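Local coordinates for protein member of s1p family of ribosomal proteins (Pyrococcus furiosus, PDB 5YH1) that probably acts as a nucleic-acid-processing exonuclease, of which this chain is the manganese-binding DHH-domain fragment, at residues E215-T227 with Y239-L253. Sequence-based numbering, arbitrary orientation.
Sequences EDRIKHLPAIAGT and YLEYAKEKGLDEEDL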
# COMPACT_ATOMS: atom_id res chain seq x y z
N GLU A 215 -13.77 31.79 14.75
CA GLU A 215 -13.71 31.55 16.19
C GLU A 215 -14.90 30.76 16.73
O GLU A 215 -14.72 29.76 17.43
CB GLU A 215 -13.58 32.88 16.96
CG GLU A 215 -13.70 32.72 18.47
CD GLU A 215 -13.35 33.96 19.26
OE1 GLU A 215 -12.16 34.31 19.39
OE2 GLU A 215 -14.28 34.58 19.80
N ASP A 216 -16.11 31.20 16.41
CA ASP A 216 -17.30 30.58 16.99
C ASP A 216 -17.48 29.15 16.49
O ASP A 216 -17.96 28.29 17.22
CB ASP A 216 -18.55 31.42 16.69
CG ASP A 216 -18.62 32.70 17.52
OD1 ASP A 216 -17.87 32.87 18.51
OD2 ASP A 216 -19.46 33.56 17.19
N ARG A 217 -17.08 28.90 15.25
CA ARG A 217 -17.16 27.56 14.67
C ARG A 217 -16.21 26.57 15.34
O ARG A 217 -16.56 25.42 15.53
CB ARG A 217 -16.86 27.64 13.17
CG ARG A 217 -17.11 26.35 12.42
CD ARG A 217 -16.78 26.51 10.95
NE ARG A 217 -17.72 27.40 10.28
CZ ARG A 217 -18.97 27.08 9.92
NH1 ARG A 217 -19.46 25.86 10.15
NH2 ARG A 217 -19.72 27.99 9.33
N ILE A 218 -15.01 27.01 15.70
CA ILE A 218 -13.96 26.09 16.19
C ILE A 218 -13.60 26.17 17.67
O ILE A 218 -12.77 25.40 18.13
CB ILE A 218 -12.65 26.25 15.39
CG1 ILE A 218 -11.96 27.59 15.70
CG2 ILE A 218 -12.90 26.13 13.90
CD1 ILE A 218 -10.59 27.71 15.07
N LYS A 219 -14.21 27.09 18.42
CA LYS A 219 -13.77 27.33 19.81
C LYS A 219 -13.97 26.15 20.76
O LYS A 219 -13.37 26.11 21.83
CB LYS A 219 -14.39 28.60 20.39
CG LYS A 219 -15.90 28.60 20.47
CD LYS A 219 -16.41 29.99 20.79
CE LYS A 219 -17.92 30.01 20.88
NZ LYS A 219 -18.37 31.41 21.08
N HIS A 220 -14.80 25.18 20.36
CA HIS A 220 -14.97 23.92 21.10
C HIS A 220 -13.95 22.81 20.76
O HIS A 220 -13.88 21.78 21.46
CB HIS A 220 -16.38 23.37 20.88
CG HIS A 220 -16.59 22.81 19.50
ND1 HIS A 220 -16.71 23.61 18.38
CD2 HIS A 220 -16.69 21.54 19.07
CE1 HIS A 220 -16.88 22.84 17.32
NE2 HIS A 220 -16.87 21.58 17.71
N LEU A 221 -13.15 23.00 19.71
CA LEU A 221 -12.19 21.98 19.27
C LEU A 221 -11.14 21.64 20.32
O LEU A 221 -10.80 20.47 20.50
CB LEU A 221 -11.52 22.37 17.95
CG LEU A 221 -12.45 22.45 16.73
CD1 LEU A 221 -11.65 22.64 15.46
CD2 LEU A 221 -13.33 21.22 16.61
N PRO A 222 -10.63 22.66 21.04
CA PRO A 222 -9.65 22.37 22.09
C PRO A 222 -10.13 21.37 23.17
O PRO A 222 -9.33 20.60 23.69
CB PRO A 222 -9.39 23.75 22.71
CG PRO A 222 -9.63 24.70 21.59
CD PRO A 222 -10.75 24.10 20.78
N ALA A 223 -11.42 21.39 23.48
CA ALA A 223 -11.99 20.42 24.41
C ALA A 223 -11.91 19.00 23.87
O ALA A 223 -11.62 18.06 24.62
CB ALA A 223 -13.44 20.77 24.73
N ILE A 224 -12.18 18.83 22.57
CA ILE A 224 -12.06 17.52 21.92
C ILE A 224 -10.59 17.05 21.93
O ILE A 224 -10.29 15.94 22.34
CB ILE A 224 -12.63 17.55 20.48
CG1 ILE A 224 -14.14 17.79 20.52
CG2 ILE A 224 -12.39 16.23 19.77
CD1 ILE A 224 -14.78 18.10 19.19
N ALA A 225 -9.69 17.94 21.52
CA ALA A 225 -8.26 17.63 21.45
C ALA A 225 -7.70 17.22 22.81
O ALA A 225 -7.01 16.20 22.92
CB ALA A 225 -7.49 18.81 20.89
N GLY A 226 -8.02 18.02 23.84
CA GLY A 226 -7.59 17.73 25.21
C GLY A 226 -8.13 16.43 25.76
O GLY A 226 -7.46 15.73 26.52
N THR A 227 -9.36 16.09 25.37
CA THR A 227 -9.95 14.80 25.74
C THR A 227 -9.16 13.68 25.09
O THR A 227 -8.76 12.73 25.75
CB THR A 227 -11.44 14.73 25.34
OG1 THR A 227 -12.15 15.80 25.98
CG2 THR A 227 -12.04 13.40 25.75
N TYR A 239 -11.26 25.36 28.54
CA TYR A 239 -11.67 25.03 27.16
C TYR A 239 -12.97 24.21 27.15
O TYR A 239 -13.80 24.38 26.28
CB TYR A 239 -10.55 24.28 26.41
CG TYR A 239 -9.44 25.15 25.84
CD1 TYR A 239 -9.72 26.17 24.94
CD2 TYR A 239 -8.11 24.92 26.18
CE1 TYR A 239 -8.71 26.95 24.40
CE2 TYR A 239 -7.09 25.70 25.64
CZ TYR A 239 -7.40 26.71 24.75
OH TYR A 239 -6.40 27.51 24.22
N LEU A 240 -13.13 23.33 28.13
CA LEU A 240 -14.35 22.51 28.24
C LEU A 240 -15.66 23.29 28.25
O LEU A 240 -16.70 22.80 27.79
CB LEU A 240 -14.29 21.67 29.51
CG LEU A 240 -13.39 20.44 29.50
CD1 LEU A 240 -13.38 19.81 30.89
CD2 LEU A 240 -13.83 19.42 28.45
N GLU A 241 -15.63 24.51 28.79
CA GLU A 241 -16.82 25.34 28.85
C GLU A 241 -17.38 25.69 27.47
O GLU A 241 -18.59 25.79 27.30
CB GLU A 241 -16.53 26.61 29.67
CG GLU A 241 -16.40 26.33 31.16
CD GLU A 241 -17.75 26.06 31.80
OE1 GLU A 241 -18.52 27.03 31.97
OE2 GLU A 241 -18.06 24.88 32.10
N TYR A 242 -16.50 25.84 26.47
CA TYR A 242 -16.96 26.12 25.11
C TYR A 242 -17.68 24.93 24.48
O TYR A 242 -18.57 25.10 23.64
CB TYR A 242 -15.80 26.53 24.21
CG TYR A 242 -15.16 27.85 24.60
CD1 TYR A 242 -15.75 29.06 24.25
CD2 TYR A 242 -13.98 27.87 25.31
CE1 TYR A 242 -15.17 30.26 24.61
CE2 TYR A 242 -13.39 29.06 25.67
CZ TYR A 242 -13.99 30.25 25.32
OH TYR A 242 -13.38 31.43 25.68
N ALA A 243 -17.28 23.72 24.87
CA ALA A 243 -17.94 22.51 24.40
C ALA A 243 -19.31 22.40 25.06
O ALA A 243 -20.29 22.08 24.41
CB ALA A 243 -17.09 21.27 24.71
N LYS A 244 -19.36 22.68 26.36
CA LYS A 244 -20.65 22.67 27.08
C LYS A 244 -21.70 23.59 26.46
O LYS A 244 -22.84 23.18 26.29
CB LYS A 244 -20.45 22.98 28.57
CG LYS A 244 -20.37 21.71 29.39
CD LYS A 244 -19.13 21.59 30.24
CE LYS A 244 -18.99 20.15 30.69
NZ LYS A 244 -17.96 19.95 31.73
N GLU A 245 -21.29 24.79 26.07
CA GLU A 245 -22.18 25.74 25.38
C GLU A 245 -22.82 25.14 24.14
O GLU A 245 -23.93 25.52 23.79
CB GLU A 245 -21.43 27.01 24.98
CG GLU A 245 -21.10 27.95 26.12
CD GLU A 245 -20.11 29.05 25.74
OE1 GLU A 245 -19.96 29.36 24.53
OE2 GLU A 245 -19.47 29.60 26.67
N LYS A 246 -22.12 24.24 23.45
CA LYS A 246 -22.66 23.58 22.26
C LYS A 246 -23.34 22.24 22.55
O LYS A 246 -23.69 21.53 21.62
CB LYS A 246 -21.57 23.38 21.20
CG LYS A 246 -20.99 24.69 20.69
CD LYS A 246 -20.19 24.53 19.41
CE LYS A 246 -19.34 25.77 19.17
NZ LYS A 246 -18.74 25.84 17.81
N GLY A 247 -23.51 21.89 23.82
CA GLY A 247 -24.25 20.69 24.21
C GLY A 247 -23.39 19.45 24.33
O GLY A 247 -23.91 18.34 24.42
N LEU A 248 -22.07 19.63 24.33
CA LEU A 248 -21.16 18.49 24.47
C LEU A 248 -20.65 18.40 25.89
O LEU A 248 -19.88 19.24 26.34
CB LEU A 248 -19.98 18.65 23.51
CG LEU A 248 -20.30 18.69 22.02
CD1 LEU A 248 -19.05 19.06 21.23
CD2 LEU A 248 -20.86 17.35 21.56
N ASP A 249 -21.07 17.38 26.61
CA ASP A 249 -20.52 17.14 27.95
C ASP A 249 -19.27 16.27 27.83
O ASP A 249 -18.83 15.95 26.72
CB ASP A 249 -21.58 16.54 28.89
CG ASP A 249 -22.00 15.14 28.51
OD1 ASP A 249 -21.20 14.40 27.91
OD2 ASP A 249 -23.14 14.76 28.83
N GLU A 250 -18.72 15.88 28.96
CA GLU A 250 -17.43 15.20 28.99
C GLU A 250 -17.51 13.79 28.40
O GLU A 250 -16.54 13.30 27.82
CB GLU A 250 -16.87 15.17 30.41
CG GLU A 250 -17.27 16.41 31.23
CD GLU A 250 -16.14 17.00 32.02
OE1 GLU A 250 -15.13 16.31 32.24
OE2 GLU A 250 -16.28 18.17 32.43
N GLU A 251 -18.67 13.15 28.54
CA GLU A 251 -18.86 11.82 27.98
C GLU A 251 -19.04 11.89 26.47
O GLU A 251 -18.55 11.02 25.77
CB GLU A 251 -20.03 11.09 28.64
CG GLU A 251 -19.82 10.80 30.14
CD GLU A 251 -18.46 10.18 30.45
OE1 GLU A 251 -18.10 9.15 29.82
OE2 GLU A 251 -17.74 10.72 31.32
N ASP A 252 -19.72 12.92 25.99
CA ASP A 252 -19.83 13.18 24.55
C ASP A 252 -18.43 13.32 23.94
O ASP A 252 -18.14 12.75 22.89
CB ASP A 252 -20.61 14.46 24.27
CG ASP A 252 -22.07 14.38 24.69
OD1 ASP A 252 -22.67 13.29 24.63
OD2 ASP A 252 -22.63 15.43 25.07
N LEU A 253 -17.58 14.10 24.61
CA LEU A 253 -16.24 14.37 24.11
C LEU A 253 -15.43 13.09 24.03
O LEU A 253 -14.73 12.87 23.06
CB LEU A 253 -15.53 15.41 24.99
CG LEU A 253 -16.16 16.80 24.91
CD1 LEU A 253 -15.71 17.70 26.05
CD2 LEU A 253 -15.87 17.46 23.57
O HOH W 1 -12.71 24.27 23.60
O HOH W 2 -18.31 31.49 23.88
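Lys246 reaches the backbone of helix 215-218 because CG lies anti to its carbonyl carbon (chi1 -63°) and the chain beyond is fully extended, while a chi1 of 73° puts His220 CG between the backbone N and the carbonyl carbon, which turns the ring across the lysine's path. The two chains therefore meet at about a right angle: Lys246 CD makes an off-centre CH-pi contact, 4.1 Å from the His220 ring centroid, and Lys246 NZ donates to Asp216 O at 2.6 Å, in the carbonyl plane. His220 NE2 is bonded to Leu280 O, which helps fix the ring's rotation. Beside this, Lys219 CD lies 3.6 Å from Tyr242 CD1, and Lys219 NZ forms a salt bridge with Asp216 OD1, approaching from above the carboxylate plane; a water links the same amine to Glu245 OE1.

Further along, Pro222 CB sits over one face of Tyr239, 3.5 Å from the ring centroid. Ala223 is a knob in the hole formed by Tyr239, Leu240, Ala243 and Leu253, its CB 3.7 Å from Ala243 CB; the axes of segments 221-227 and 239-245 approach to 7.6 Å, crossing at -117°, close enough for the small alanines to meet. Ile224 CG1 meets Leu253 CD2 at 3.5 Å. A second water donates to Lys219 O and Tyr239 O and accepts from Ala223 N, tying the two backbones together.

The contact thus packs helix 221-229, which carries the manganese ligand Asp229, against helices 234-245 and 250-267. Its chemistry implies an apolar alanine-centred core flanked by two lysines, their charges probably stabilised by Asp216, through its carbonyl and carboxylate.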